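Local coordinates for protein terminase large subunit (Thermus phage G20c, PDB 5M1F) that serves as the ATP-driven motor that packs viral DNA into empty capsids and as the endonuclease that cuts the genome at the start and end of packaging, at residues Ala78-Leu83 with Gln110-Thr115. Numbering follows the deposited sequence.
Sequences ARLKAL and QGINYT
Q110 reaches across to A78 with its amide, whose NE2 is gripped twice, by the carboxylate of E106 one turn back in its own helix and by the carbonyl O of S74 in helix 73-86. With the nitrogen held there, the amide lies against the backbone of A78, Q110 OE1 resting 3.3 Å from A78 CA. The main-chain O of Q110 receives a weak hydrogen bond, 3.4 Å long, from K81 NZ. K81 reaches it because CG stands anti to the backbone N (chi1 -176°) and the rest of the chain is fully extended. Here helix 102-110 ends in a Schellman motif, G111 taking positive phi (78°), and the chain turns toward strand 114-116, an outermost strand of the mixed sheet in the RNase H-like nuclease domain. I112, in the loop between that helix and the strand, presses its CD1 on the root of the lysine, 3.5 Å from K81 CB, while its CG2 branch comes within 4.5 Å of L80 CD2. L80 and I112 both also touch V92 of strand 91-95, so helix 73-86 and this loop meet over the same residue, with the L80 side chain about 10 Å from those of D42 and D95, likely magnesium ligands of the nuclease.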
ATOM      1  N   ALA A  78     -16.310  -1.140  -2.955  1.00 51.71           N
ATOM      2  CA  ALA A  78     -16.983  -2.429  -2.729  1.00 52.84           C
ATOM      3  C   ALA A  78     -16.003  -3.603  -2.736  1.00 52.45           C
ATOM      4  O   ALA A  78     -16.204  -4.578  -2.012  1.00 54.83           O
ATOM      5  CB  ALA A  78     -18.077  -2.655  -3.772  1.00 57.79           C
ATOM      6  N   ARG A  79     -14.954  -3.531  -3.550  1.00 50.61           N
ATOM      7  CA  ARG A  79     -13.874  -4.522  -3.443  1.00 50.72           C
ATOM      8  C   ARG A  79     -13.041  -4.336  -2.149  1.00 48.28           C
ATOM      9  O   ARG A  79     -12.593  -5.315  -1.566  1.00 45.71           O
ATOM     10  CB  ARG A  79     -13.015  -4.564  -4.708  1.00 56.17           C
ATOM     11  CG  ARG A  79     -13.635  -5.449  -5.791  1.00 65.18           C
ATOM     12  CD  ARG A  79     -13.145  -5.122  -7.194  1.00 74.63           C
ATOM     13  NE  ARG A  79     -13.894  -5.856  -8.234  1.00 80.23           N
ATOM     14  CZ  ARG A  79     -13.616  -7.086  -8.687  1.00 81.76           C
ATOM     15  NH1 ARG A  79     -14.384  -7.624  -9.634  1.00 87.69           N
ATOM     16  NH2 ARG A  79     -12.587  -7.795  -8.219  1.00 83.55           N
ATOM     17  N   LEU A  80     -12.881  -3.100  -1.683  1.00 47.08           N
ATOM     18  CA  LEU A  80     -12.169  -2.832  -0.431  1.00 48.10           C
ATOM     19  C   LEU A  80     -12.957  -3.414   0.727  1.00 50.92           C
ATOM     20  O   LEU A  80     -12.393  -4.118   1.586  1.00 48.71           O
ATOM     21  CB  LEU A  80     -11.949  -1.326  -0.212  1.00 45.56           C
ATOM     22  CG  LEU A  80     -11.261  -0.942   1.111  1.00 48.47           C
ATOM     23  CD1 LEU A  80      -9.946  -1.698   1.315  1.00 47.49           C
ATOM     24  CD2 LEU A  80     -11.037   0.558   1.196  1.00 47.03           C
ATOM     25  N   LYS A  81     -14.258  -3.130   0.739  1.00 51.36           N
ATOM     26  CA  LYS A  81     -15.136  -3.664   1.767  1.00 53.50           C
ATOM     27  C   LYS A  81     -15.025  -5.181   1.868  1.00 50.76           C
ATOM     28  O   LYS A  81     -14.749  -5.722   2.933  1.00 47.54           O
ATOM     29  CB  LYS A  81     -16.592  -3.283   1.510  1.00 59.97           C
ATOM     30  CG  LYS A  81     -17.534  -3.734   2.624  1.00 65.29           C
ATOM     31  CD  LYS A  81     -18.858  -2.987   2.607  1.00 69.50           C
ATOM     32  CE  LYS A  81     -19.702  -3.311   3.830  1.00 73.62           C
ATOM     33  NZ  LYS A  81     -21.106  -2.824   3.668  1.00 78.79           N
ATOM     34  N   ALA A  82     -15.236  -5.858   0.751  1.00 49.92           N
ATOM     35  CA  ALA A  82     -15.180  -7.310   0.723  1.00 49.16           C
ATOM     36  C   ALA A  82     -13.813  -7.809   1.177  1.00 49.21           C
ATOM     37  O   ALA A  82     -13.730  -8.800   1.904  1.00 51.52           O
ATOM     38  CB  ALA A  82     -15.522  -7.839  -0.666  1.00 49.37           C
ATOM     39  N   LEU A  83     -12.743  -7.117   0.789  1.00 47.04           N
ATOM     40  CA  LEU A  83     -11.419  -7.475   1.290  1.00 47.06           C
ATOM     41  C   LEU A  83     -11.352  -7.356   2.831  1.00 47.87           C
ATOM     42  O   LEU A  83     -10.834  -8.251   3.508  1.00 43.52           O
ATOM     43  CB  LEU A  83     -10.344  -6.605   0.639  1.00 48.82           C
ATOM     44  CG  LEU A  83      -8.887  -6.982   0.876  1.00 45.83           C
ATOM     45  CD1 LEU A  83      -8.618  -8.404   0.427  1.00 45.92           C
ATOM     46  CD2 LEU A  83      -7.998  -6.021   0.123  1.00 45.72           C
ATOM     47  N   GLN A 110     -20.583   3.515   1.877  1.00 69.68           N
ATOM     48  CA  GLN A 110     -20.540   2.049   2.053  1.00 65.74           C
ATOM     49  C   GLN A 110     -20.179   1.623   3.488  1.00 64.54           C
ATOM     50  O   GLN A 110     -20.298   0.447   3.833  1.00 70.18           O
ATOM     51  CB  GLN A 110     -19.584   1.405   1.035  1.00 66.34           C
ATOM     52  CG  GLN A 110     -19.986   1.662  -0.418  1.00 68.09           C
ATOM     53  CD  GLN A 110     -19.339   0.718  -1.442  1.00 68.74           C
ATOM     54  OE1 GLN A 110     -19.161  -0.482  -1.198  1.00 63.94           O
ATOM     55  NE2 GLN A 110     -19.002   1.266  -2.617  1.00 69.13           N
ATOM     56  N   GLY A 111     -19.725   2.567   4.315  1.00 65.38           N
ATOM     57  CA  GLY A 111     -19.581   2.348   5.758  1.00 67.38           C
ATOM     58  C   GLY A 111     -18.335   1.542   6.065  1.00 70.80           C
ATOM     59  O   GLY A 111     -18.412   0.466   6.661  1.00 76.17           O
ATOM     60  N   ILE A 112     -17.197   2.060   5.613  1.00 67.23           N
ATOM     61  CA  ILE A 112     -15.889   1.440   5.823  1.00 66.97           C
ATOM     62  C   ILE A 112     -15.259   2.081   7.064  1.00 64.03           C
ATOM     63  O   ILE A 112     -15.403   3.281   7.281  1.00 62.10           O
ATOM     64  CB  ILE A 112     -14.939   1.676   4.617  1.00 65.27           C
ATOM     65  CG1 ILE A 112     -15.581   1.243   3.287  1.00 65.04           C
ATOM     66  CG2 ILE A 112     -13.610   0.957   4.820  1.00 66.08           C
ATOM     67  CD1 ILE A 112     -15.715  -0.249   3.101  1.00 62.31           C
ATOM     68  N   ASN A 113     -14.558   1.277   7.857  1.00 62.55           N
ATOM     69  CA  ASN A 113     -13.816   1.784   9.008  1.00 64.29           C
ATOM     70  C   ASN A 113     -12.371   2.074   8.603  1.00 57.61           C
ATOM     71  O   ASN A 113     -11.558   1.169   8.400  1.00 52.30           O
ATOM     72  CB  ASN A 113     -13.953   0.823  10.199  1.00 68.86           C
ATOM     73  CG  ASN A 113     -15.386   0.807  10.764  1.00 72.36           C
ATOM     74  OD1 ASN A 113     -16.305   1.423  10.195  1.00 74.52           O
ATOM     75  ND2 ASN A 113     -15.582   0.108  11.872  1.00 70.36           N
ATOM     76  N   TYR A 114     -12.072   3.362   8.469  1.00 53.60           N
ATOM     77  CA  TYR A 114     -10.806   3.786   7.916  1.00 55.19           C
ATOM     78  C   TYR A 114     -10.331   5.115   8.484  1.00 54.40           C
ATOM     79  O   TYR A 114     -11.143   6.014   8.763  1.00 57.39           O
ATOM     80  CB  TYR A 114     -10.921   3.898   6.382  1.00 52.89           C
ATOM     81  CG  TYR A 114     -11.636   5.156   5.926  1.00 49.54           C
ATOM     82  CD1 TYR A 114     -13.010   5.267   6.045  1.00 44.66           C
ATOM     83  CD2 TYR A 114     -10.924   6.254   5.429  1.00 49.54           C
ATOM     84  CE1 TYR A 114     -13.679   6.416   5.659  1.00 46.38           C
ATOM     85  CE2 TYR A 114     -11.580   7.410   5.034  1.00 47.75           C
ATOM     86  CZ  TYR A 114     -12.961   7.484   5.152  1.00 45.75           C
ATOM     87  OH  TYR A 114     -13.627   8.615   4.770  1.00 44.54           O
ATOM     88  N   THR A 115      -9.012   5.243   8.608  1.00 55.14           N
ATOM     89  CA  THR A 115      -8.370   6.521   8.930  1.00 54.63           C
ATOM     90  C   THR A 115      -7.865   7.118   7.642  1.00 53.70           C
ATOM     91  O   THR A 115      -7.113   6.473   6.922  1.00 52.80           O
ATOM     92  CB  THR A 115      -7.206   6.358   9.931  1.00 55.35           C
ATOM     93  OG1 THR A 115      -7.732   5.928  11.186  1.00 52.61           O
ATOM     94  CG2 THR A 115      -6.466   7.683  10.155  1.00 58.07           C
TER